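Local structure of probable quinone reductase Qor (NADPH:quinone reductase) (Zeta-crystallin homolog protein) (Mycobacterium tuberculosis, 4RVU) at residues A[215-229]-A[236-250]. The protein probably catalyses the NADPH-dependent reduction of quinones, binding NADPH as the electron donor. Numbering follows the deposited sequence.
Sequences TGVQAVYDGVGATTF and LAVRGTLALFGAASG. With NDP (NADPH dihydro-nicotinamide-adenine-dinucleotide phosphate), chain E.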
ATOM      1  N   THR A 215       7.958 -17.200  -7.824  1.00 28.62           N
ATOM      2  CA  THR A 215       7.281 -16.535  -6.701  1.00 28.67           C
ATOM      3  C   THR A 215       7.219 -15.021  -6.850  1.00 28.23           C
ATOM      4  O   THR A 215       6.186 -14.398  -6.582  1.00 27.07           O
ATOM      5  CB  THR A 215       7.944 -16.861  -5.349  1.00 29.76           C
ATOM      6  OG1 THR A 215       8.031 -18.280  -5.182  1.00 30.40           O
ATOM      7  CG2 THR A 215       7.138 -16.268  -4.192  1.00 28.75           C
ATOM      8  N   GLY A 216       8.319 -14.426  -7.295  1.00 21.60           N
ATOM      9  CA  GLY A 216       8.436 -12.982  -7.278  1.00 21.48           C
ATOM     10  C   GLY A 216       9.041 -12.555  -5.953  1.00 21.04           C
ATOM     11  O   GLY A 216       9.247 -13.388  -5.060  1.00 20.52           O
ATOM     12  N   VAL A 217       9.315 -11.260  -5.818  1.00 19.13           N
ATOM     13  CA  VAL A 217       9.936 -10.722  -4.606  1.00 19.65           C
ATOM     14  C   VAL A 217       8.910 -10.263  -3.551  1.00 19.62           C
ATOM     15  O   VAL A 217       7.806  -9.846  -3.892  1.00 19.67           O
ATOM     16  CB  VAL A 217      10.920  -9.574  -4.950  1.00 19.05           C
ATOM     17  CG1 VAL A 217      12.155 -10.114  -5.700  1.00 18.93           C
ATOM     18  CG2 VAL A 217      10.222  -8.482  -5.758  1.00 19.06           C
ATOM     19  N   GLN A 218       9.273 -10.344  -2.273  1.00 19.74           N
ATOM     20  CA  GLN A 218       8.364  -9.922  -1.203  1.00 19.51           C
ATOM     21  C   GLN A 218       8.141  -8.409  -1.198  1.00 18.87           C
ATOM     22  O   GLN A 218       7.108  -7.919  -0.710  1.00 19.46           O
ATOM     23  CB  GLN A 218       8.863 -10.392   0.169  1.00 19.72           C
ATOM     24  CG  GLN A 218       8.457 -11.818   0.522  1.00 19.95           C
ATOM     25  CD  GLN A 218       9.159 -12.855  -0.329  1.00 21.56           C
ATOM     26  OE1 GLN A 218      10.385 -12.824  -0.482  1.00 19.44           O
ATOM     27  NE2 GLN A 218       8.383 -13.778  -0.902  1.00 20.11           N
ATOM     28  N   ALA A 219       9.111  -7.668  -1.725  1.00 15.82           N
ATOM     29  CA  ALA A 219       9.004  -6.213  -1.819  1.00 15.40           C
ATOM     30  C   ALA A 219       9.899  -5.679  -2.930  1.00 15.21           C
ATOM     31  O   ALA A 219      10.956  -6.243  -3.210  1.00 15.24           O
ATOM     32  CB  ALA A 219       9.370  -5.567  -0.496  1.00 15.59           C
ATOM     33  N   VAL A 220       9.476  -4.589  -3.557  1.00 15.28           N
ATOM     34  CA  VAL A 220      10.352  -3.861  -4.469  1.00 15.25           C
ATOM     35  C   VAL A 220      10.608  -2.488  -3.881  1.00 16.00           C
ATOM     36  O   VAL A 220       9.670  -1.795  -3.491  1.00 15.46           O
ATOM     37  CB  VAL A 220       9.700  -3.655  -5.843  1.00 15.25           C
ATOM     38  CG1 VAL A 220      10.591  -2.757  -6.716  1.00 16.07           C
ATOM     39  CG2 VAL A 220       9.451  -4.993  -6.519  1.00 15.57           C
ATOM     40  N   TYR A 221      11.873  -2.095  -3.805  1.00 15.36           N
ATOM     41  CA  TYR A 221      12.207  -0.732  -3.440  1.00 15.40           C
ATOM     42  C   TYR A 221      12.600   0.009  -4.705  1.00 15.44           C
ATOM     43  O   TYR A 221      13.692  -0.195  -5.237  1.00 15.93           O
ATOM     44  CB  TYR A 221      13.326  -0.727  -2.395  1.00 15.47           C
ATOM     45  CG  TYR A 221      12.894  -1.382  -1.098  1.00 15.45           C
ATOM     46  CD1 TYR A 221      12.042  -0.720  -0.217  1.00 15.54           C
ATOM     47  CD2 TYR A 221      13.321  -2.659  -0.765  1.00 16.25           C
ATOM     48  CE1 TYR A 221      11.629  -1.319   0.974  1.00 15.42           C
ATOM     49  CE2 TYR A 221      12.926  -3.262   0.430  1.00 15.61           C
ATOM     50  CZ  TYR A 221      12.086  -2.585   1.290  1.00 15.54           C
ATOM     51  OH  TYR A 221      11.704  -3.195   2.469  1.00 15.96           O
ATOM     52  N   ASP A 222      11.689   0.846  -5.196  1.00 17.36           N
ATOM     53  CA  ASP A 222      11.850   1.517  -6.487  1.00 16.93           C
ATOM     54  C   ASP A 222      12.054   3.015  -6.298  1.00 17.40           C
ATOM     55  O   ASP A 222      11.120   3.752  -5.942  1.00 16.92           O
ATOM     56  CB  ASP A 222      10.633   1.220  -7.385  1.00 18.07           C
ATOM     57  CG  ASP A 222      10.779   1.772  -8.801  1.00 17.83           C
ATOM     58  OD1 ASP A 222      11.370   2.854  -8.991  1.00 17.93           O
ATOM     59  OD2 ASP A 222      10.265   1.128  -9.741  1.00 17.40           O
ATOM     60  N   GLY A 223      13.285   3.468  -6.521  1.00 16.19           N
ATOM     61  CA  GLY A 223      13.604   4.885  -6.412  1.00 16.60           C
ATOM     62  C   GLY A 223      13.820   5.527  -7.772  1.00 17.11           C
ATOM     63  O   GLY A 223      14.291   6.663  -7.874  1.00 17.38           O
ATOM     64  N   VAL A 224      13.463   4.791  -8.820  1.00 19.13           N
ATOM     65  CA  VAL A 224      13.729   5.207 -10.194  1.00 18.28           C
ATOM     66  C   VAL A 224      12.463   5.736 -10.875  1.00 18.88           C
ATOM     67  O   VAL A 224      12.512   6.694 -11.653  1.00 19.23           O
ATOM     68  CB  VAL A 224      14.337   4.035 -10.985  1.00 18.95           C
ATOM     69  CG1 VAL A 224      14.431   4.368 -12.469  1.00 18.64           C
ATOM     70  CG2 VAL A 224      15.715   3.682 -10.416  1.00 19.19           C
ATOM     71  N   GLY A 225      11.321   5.125 -10.576  1.00 20.01           N
ATOM     72  CA  GLY A 225      10.061   5.682 -11.034  1.00 20.13           C
ATOM     73  C   GLY A 225       9.665   5.313 -12.451  1.00 20.07           C
ATOM     74  O   GLY A 225       9.416   4.146 -12.744  1.00 20.27           O
ATOM     75  N   ALA A 226       9.594   6.309 -13.329  1.00 22.32           N
ATOM     76  CA  ALA A 226       8.965   6.134 -14.649  1.00 22.93           C
ATOM     77  C   ALA A 226       9.427   4.917 -15.452  1.00 23.07           C
ATOM     78  O   ALA A 226       8.603   4.181 -15.990  1.00 22.70           O
ATOM     79  CB  ALA A 226       9.099   7.408 -15.476  1.00 23.47           C
ATOM     80  N   THR A 227      10.735   4.690 -15.529  1.00 20.43           N
ATOM     81  CA  THR A 227      11.275   3.626 -16.390  1.00 19.78           C
ATOM     82  C   THR A 227      11.272   2.217 -15.785  1.00 19.54           C
ATOM     83  O   THR A 227      11.554   1.232 -16.474  1.00 20.28           O
ATOM     84  CB  THR A 227      12.705   3.958 -16.869  1.00 20.06           C
ATOM     85  OG1 THR A 227      13.575   4.050 -15.735  1.00 19.95           O
ATOM     86  CG2 THR A 227      12.718   5.275 -17.612  1.00 19.23           C
ATOM     87  N   THR A 228      10.928   2.115 -14.507  1.00 17.82           N
ATOM     88  CA  THR A 228      11.006   0.833 -13.830  1.00 16.97           C
ATOM     89  C   THR A 228       9.688   0.399 -13.188  1.00 17.00           C
ATOM     90  O   THR A 228       9.551  -0.765 -12.827  1.00 18.01           O
ATOM     91  CB  THR A 228      12.078   0.851 -12.740  1.00 18.04           C
ATOM     92  OG1 THR A 228      11.849   1.972 -11.875  1.00 18.11           O
ATOM     93  CG2 THR A 228      13.477   0.964 -13.358  1.00 17.84           C
ATOM     94  N   PHE A 229       8.746   1.327 -13.020  1.00 19.15           N
ATOM     95  CA  PHE A 229       7.526   1.035 -12.257  1.00 19.66           C
ATOM     96  C   PHE A 229       6.757  -0.190 -12.767  1.00 19.93           C
ATOM     97  O   PHE A 229       6.412  -1.085 -11.981  1.00 19.71           O
ATOM     98  CB  PHE A 229       6.586   2.244 -12.184  1.00 19.31           C
ATOM     99  CG  PHE A 229       5.399   2.010 -11.296  1.00 19.73           C
ATOM    100  CD1 PHE A 229       4.223   1.483 -11.817  1.00 20.17           C
ATOM    101  CD2 PHE A 229       5.470   2.273  -9.934  1.00 19.90           C
ATOM    102  CE1 PHE A 229       3.131   1.244 -11.008  1.00 20.06           C
ATOM    103  CE2 PHE A 229       4.372   2.035  -9.109  1.00 20.27           C
ATOM    104  CZ  PHE A 229       3.199   1.518  -9.657  1.00 19.95           C
ATOM    105  N   LEU A 236       6.313  -8.680  -8.378  1.00 19.89           N
ATOM    106  CA  LEU A 236       5.959  -8.925  -6.975  1.00 19.68           C
ATOM    107  C   LEU A 236       5.343 -10.283  -6.648  1.00 20.55           C
ATOM    108  O   LEU A 236       4.573 -10.848  -7.428  1.00 20.48           O
ATOM    109  CB  LEU A 236       4.993  -7.851  -6.490  1.00 19.79           C
ATOM    110  CG  LEU A 236       5.641  -6.506  -6.196  1.00 19.96           C
ATOM    111  CD1 LEU A 236       4.583  -5.422  -6.204  1.00 20.81           C
ATOM    112  CD2 LEU A 236       6.335  -6.562  -4.844  1.00 20.19           C
ATOM    113  N   ALA A 237       5.665 -10.784  -5.463  1.00 18.01           N
ATOM    114  CA  ALA A 237       5.002 -11.965  -4.936  1.00 17.96           C
ATOM    115  C   ALA A 237       3.584 -11.566  -4.561  1.00 17.94           C
ATOM    116  O   ALA A 237       3.286 -10.373  -4.420  1.00 17.56           O
ATOM    117  CB  ALA A 237       5.735 -12.491  -3.730  1.00 18.67           C
ATOM    118  N   VAL A 238       2.710 -12.556  -4.403  1.00 18.02           N
ATOM    119  CA  VAL A 238       1.327 -12.290  -3.994  1.00 18.10           C
ATOM    120  C   VAL A 238       1.315 -11.515  -2.677  1.00 17.72           C
ATOM    121  O   VAL A 238       2.006 -11.893  -1.721  1.00 18.54           O
ATOM    122  CB  VAL A 238       0.512 -13.604  -3.855  1.00 18.61           C
ATOM    123  CG1 VAL A 238      -0.876 -13.328  -3.244  1.00 18.59           C
ATOM    124  CG2 VAL A 238       0.377 -14.283  -5.205  1.00 19.49           C
ATOM    125  N   ARG A 239       0.549 -10.422  -2.651  1.00 15.92           N
ATOM    126  CA  ARG A 239       0.402  -9.567  -1.478  1.00 15.30           C
ATOM    127  C   ARG A 239       1.701  -8.853  -1.098  1.00 16.45           C
ATOM    128  O   ARG A 239       1.868  -8.405   0.041  1.00 16.35           O
ATOM    129  CB  ARG A 239      -0.166 -10.350  -0.289  1.00 16.34           C
ATOM    130  CG  ARG A 239      -1.650 -10.757  -0.489  1.00 15.59           C
ATOM    131  CD  ARG A 239      -2.090 -11.757   0.576  1.00 16.10           C
ATOM    132  NE  ARG A 239      -1.920 -11.219   1.924  1.00 15.32           N
ATOM    133  CZ  ARG A 239      -1.965 -11.947   3.039  1.00 16.54           C
ATOM    134  NH1 ARG A 239      -2.185 -13.255   2.980  1.00 16.92           N
ATOM    135  NH2 ARG A 239      -1.798 -11.366   4.215  1.00 16.13           N
ATOM    136  N   GLY A 240       2.598  -8.727  -2.072  1.00 16.91           N
ATOM    137  CA  GLY A 240       3.883  -8.082  -1.853  1.00 16.63           C
ATOM    138  C   GLY A 240       3.739  -6.573  -1.795  1.00 17.33           C
ATOM    139  O   GLY A 240       2.672  -6.034  -2.064  1.00 17.84           O
ATOM    140  N   THR A 241       4.817  -5.876  -1.445  1.00 14.99           N
ATOM    141  CA  THR A 241       4.744  -4.421  -1.277  1.00 15.80           C
ATOM    142  C   THR A 241       5.635  -3.709  -2.281  1.00 15.90           C
ATOM    143  O   THR A 241       6.834  -3.970  -2.339  1.00 15.90           O
ATOM    144  CB  THR A 241       5.179  -4.000   0.140  1.00 16.71           C
ATOM    145  OG1 THR A 241       4.230  -4.478   1.104  1.00 16.25           O
ATOM    146  CG2 THR A 241       5.282  -2.476   0.244  1.00 16.27           C
ATOM    147  N   LEU A 242       5.044  -2.822  -3.073  1.00 16.18           N
ATOM    148  CA  LEU A 242       5.817  -1.949  -3.944  1.00 15.94           C
ATOM    149  C   LEU A 242       6.033  -0.635  -3.205  1.00 16.19           C
ATOM    150  O   LEU A 242       5.102   0.153  -3.028  1.00 16.41           O
ATOM    151  CB  LEU A 242       5.074  -1.692  -5.260  1.00 16.09           C
ATOM    152  CG  LEU A 242       5.934  -1.444  -6.502  1.00 16.74           C
ATOM    153  CD1 LEU A 242       5.082  -1.260  -7.746  1.00 15.78           C
ATOM    154  CD2 LEU A 242       6.861  -0.243  -6.329  1.00 16.96           C
ATOM    155  N   ALA A 243       7.260  -0.403  -2.752  1.00 15.27           N
ATOM    156  CA  ALA A 243       7.591   0.876  -2.140  1.00 15.24           C
ATOM    157  C   ALA A 243       8.225   1.751  -3.206  1.00 15.32           C
ATOM    158  O   ALA A 243       9.420   1.616  -3.516  1.00 15.32           O
ATOM    159  CB  ALA A 243       8.519   0.691  -0.955  1.00 15.30           C
ATOM    160  N   LEU A 244       7.412   2.628  -3.784  1.00 15.98           N
ATOM    161  CA  LEU A 244       7.896   3.613  -4.754  1.00 16.20           C
ATOM    162  C   LEU A 244       8.352   4.840  -3.977  1.00 17.51           C
ATOM    163  O   LEU A 244       7.527   5.657  -3.562  1.00 17.30           O
ATOM    164  CB  LEU A 244       6.767   3.987  -5.721  1.00 16.51           C
ATOM    165  CG  LEU A 244       7.042   5.115  -6.720  1.00 16.88           C
ATOM    166  CD1 LEU A 244       8.169   4.727  -7.676  1.00 16.99           C
ATOM    167  CD2 LEU A 244       5.783   5.448  -7.490  1.00 17.57           C
ATOM    168  N   PHE A 245       9.660   4.969  -3.758  1.00 15.41           N
ATOM    169  CA  PHE A 245      10.165   6.034  -2.893  1.00 15.47           C
ATOM    170  C   PHE A 245      10.933   7.128  -3.645  1.00 15.52           C
ATOM    171  O   PHE A 245      11.424   8.077  -3.038  1.00 16.04           O
ATOM    172  CB  PHE A 245      11.016   5.450  -1.753  1.00 15.51           C
ATOM    173  CG  PHE A 245      12.352   4.899  -2.202  1.00 15.55           C
ATOM    174  CD1 PHE A 245      12.449   3.622  -2.735  1.00 15.52           C
ATOM    175  CD2 PHE A 245      13.502   5.660  -2.078  1.00 16.11           C
ATOM    176  CE1 PHE A 245      13.680   3.112  -3.151  1.00 15.56           C
ATOM    177  CE2 PHE A 245      14.731   5.164  -2.485  1.00 16.14           C
ATOM    178  CZ  PHE A 245      14.829   3.886  -3.011  1.00 15.63           C
ATOM    179  N   GLY A 246      11.028   7.012  -4.965  1.00 20.95           N
ATOM    180  CA  GLY A 246      11.776   7.995  -5.732  1.00 20.07           C
ATOM    181  C   GLY A 246      11.307   8.045  -7.170  1.00 21.53           C
ATOM    182  O   GLY A 246      10.495   7.220  -7.595  1.00 20.47           O
ATOM    183  N   ALA A 247      11.829   9.011  -7.921  1.00 23.27           N
ATOM    184  CA  ALA A 247      11.443   9.198  -9.314  1.00 22.51           C
ATOM    185  C   ALA A 247      12.607   9.733 -10.142  1.00 22.59           C
ATOM    186  O   ALA A 247      12.437  10.672 -10.915  1.00 23.24           O
ATOM    187  CB  ALA A 247      10.268  10.159  -9.395  1.00 23.64           C
ATOM    188  N   ALA A 248      13.785   9.144  -9.972  1.00 20.72           N
ATOM    189  CA  ALA A 248      14.993   9.625 -10.646  1.00 21.59           C
ATOM    190  C   ALA A 248      14.865   9.696 -12.175  1.00 22.51           C
ATOM    191  O   ALA A 248      15.380  10.621 -12.807  1.00 23.10           O
ATOM    192  CB  ALA A 248      16.187   8.770 -10.254  1.00 22.04           C
ATOM    193  N   SER A 249      14.195   8.712 -12.763  1.00 21.29           N
ATOM    194  CA  SER A 249      14.007   8.680 -14.216  1.00 22.29           C
ATOM    195  C   SER A 249      12.817   9.521 -14.666  1.00 23.28           C
ATOM    196  O   SER A 249      12.565   9.657 -15.868  1.00 22.81           O
ATOM    197  CB  SER A 249      13.817   7.246 -14.713  1.00 21.03           C
ATOM    198  OG  SER A 249      12.518   6.771 -14.396  1.00 22.07           O
ATOM    199  N   GLY A 250      12.084  10.087 -13.709  1.00 23.12           N
ATOM    200  CA  GLY A 250      10.873  10.823 -14.032  1.00 23.48           C
ATOM    201  C   GLY A 250       9.684  10.281 -13.266  1.00 23.46           C
ATOM    202  O   GLY A 250       9.734   9.170 -12.739  1.00 22.86           O
TER
HETATM  203  PA  NDP E 401      21.134   7.921  -6.379  1.00 22.77           P
HETATM  204  O1A NDP E 401      22.516   8.059  -5.807  1.00 20.89           O
HETATM  205  O2A NDP E 401      20.435   6.594  -6.313  1.00 21.76           O
HETATM  206  O5B NDP E 401      21.160   8.414  -7.909  1.00 22.87           O
HETATM  207  C5B NDP E 401      20.067   8.127  -8.774  1.00 23.23           C
HETATM  208  C4B NDP E 401      20.376   6.830  -9.504  1.00 22.06           C
HETATM  209  O4B NDP E 401      19.218   6.321 -10.166  1.00 22.25           O
HETATM  210  C3B NDP E 401      21.413   7.040 -10.592  1.00 23.81           C
HETATM  211  O3B NDP E 401      22.743   6.893 -10.093  1.00 23.37           O
HETATM  212  C2B NDP E 401      21.069   5.972 -11.611  1.00 21.86           C
HETATM  213  O2B NDP E 401      21.877   4.818 -11.424  1.00 21.16           O
HETATM  214  C1B NDP E 401      19.607   5.635 -11.356  1.00 20.98           C
HETATM  215  N9A NDP E 401      18.836   6.114 -12.526  1.00 21.62           N
HETATM  216  C8A NDP E 401      18.095   5.350 -13.346  1.00 21.38           C
HETATM  217  N7A NDP E 401      17.536   6.093 -14.330  1.00 21.44           N
HETATM  218  C5A NDP E 401      17.930   7.364 -14.151  1.00 22.16           C
HETATM  219  C6A NDP E 401      17.706   8.657 -14.835  1.00 22.38           C
HETATM  220  N6A NDP E 401      16.926   8.732 -15.936  1.00 22.83           N
HETATM  221  N1A NDP E 401      18.305   9.753 -14.324  1.00 23.18           N
HETATM  222  C2A NDP E 401      19.082   9.684 -13.230  1.00 22.52           C
HETATM  223  N3A NDP E 401      19.330   8.548 -12.560  1.00 21.68           N
HETATM  224  C4A NDP E 401      18.792   7.373 -12.962  1.00 22.67           C
HETATM  225  O3  NDP E 401      20.203   9.038  -5.703  1.00 22.41           O
HETATM  226  PN  NDP E 401      19.889   9.041  -4.130  1.00 22.37           P
HETATM  227  O1N NDP E 401      20.575   7.860  -3.496  1.00 21.87           O
HETATM  228  O2N NDP E 401      20.133  10.436  -3.620  1.00 21.62           O
HETATM  229  O5D NDP E 401      18.306   8.774  -4.099  1.00 21.82           O
HETATM  230  C5D NDP E 401      17.762   7.584  -4.664  1.00 22.07           C
HETATM  231  C4D NDP E 401      16.295   7.801  -5.002  1.00 21.71           C
HETATM  232  O4D NDP E 401      15.515   7.782  -3.808  1.00 22.58           O
HETATM  233  C3D NDP E 401      16.073   9.159  -5.636  1.00 22.96           C
HETATM  234  O3D NDP E 401      15.079   9.018  -6.649  1.00 23.24           O
HETATM  235  C2D NDP E 401      15.530  10.024  -4.519  1.00 26.23           C
HETATM  236  O2D NDP E 401      14.636  11.007  -5.043  1.00 23.50           O
HETATM  237  C1D NDP E 401      14.807   9.011  -3.646  1.00 23.98           C
HETATM  238  N1N NDP E 401      14.779   9.349  -2.223  1.00 23.77           N
HETATM  239  C2N NDP E 401      13.607   9.302  -1.586  1.00 22.62           C
HETATM  240  C3N NDP E 401      13.491   9.590  -0.234  1.00 21.95           C
HETATM  241  C7N NDP E 401      12.141   9.523   0.414  1.00 22.46           C
HETATM  242  O7N NDP E 401      12.048   9.710   1.615  1.00 22.30           O
HETATM  243  N7N NDP E 401      11.079   9.252  -0.342  1.00 20.89           N
HETATM  244  C4N NDP E 401      14.702   9.962   0.588  1.00 21.43           C
HETATM  245  C5N NDP E 401      15.916   9.965  -0.221  1.00 22.26           C
HETATM  246  C6N NDP E 401      15.908   9.657  -1.576  1.00 22.39           C
HETATM  247  P2B NDP E 401      21.959   3.679 -12.558  1.00 21.70           P
HETATM  248  O1X NDP E 401      20.872   4.046 -13.527  1.00 23.18           O
HETATM  249  O2X NDP E 401      23.347   3.811 -13.116  1.00 24.31           O
HETATM  250  O3X NDP E 401      21.732   2.397 -11.812  1.00 23.75           O
HETATM  251  O   HOH W   1       3.747 -15.137  -5.338  1.00 26.61           O
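A243 N donates to V220 O at 2.9 Å between two neighbouring parallel strands, 219-222 and 240-244, whose axes run 6° apart at 4.8 Å. D222 N returns the bond to A243 O, so that V220 pairs with L242 and Y221 with A243. Beyond the strand ends the pairing continues into loops: F245 N donates to D222 O, and A248 N to G223 O.

F245 can be followed outward from its backbone. With chi1 at 71°, CG sits between the backbone N and the carbonyl carbon, which brings the ring edge against the end of strand 219-222. CB passes beside NADPH N7N; CG and CD1 lie by D222 O; CE1 is 3.4 Å from G223 N; CD2, like CE2, faces O4D of the nicotinamide ribose. At the tip, CZ meets G223 CA, which rests over one ring face 3.8 Å from the centroid, a CH-pi contact displaced toward the rim. G223 O receives the O3D hydroxyl of the same ribose at 2.8 Å.

S249 ties the loop after strand 240-244 to the loop 223-227. Its OG donates to V224 O at 2.7 Å from above the carbonyl plane, whereas its N reaches the same oxygen in plane on a lone pair; OG also accepts from T227 N. D222 OD1 accepts from V224 N, an Asx turn, and from G225 N three residues on, which extends it to an Asx motif, while OD2 binds T228 OG1 and S232.

These strands belong to the six-stranded parallel sheet of the Rossmann-type nucleotide-binding domain, between strands 148-151 and 267-269, with S232 and L233 of helix 229-234 packed on L242 and the cofactor at their C-terminal ends.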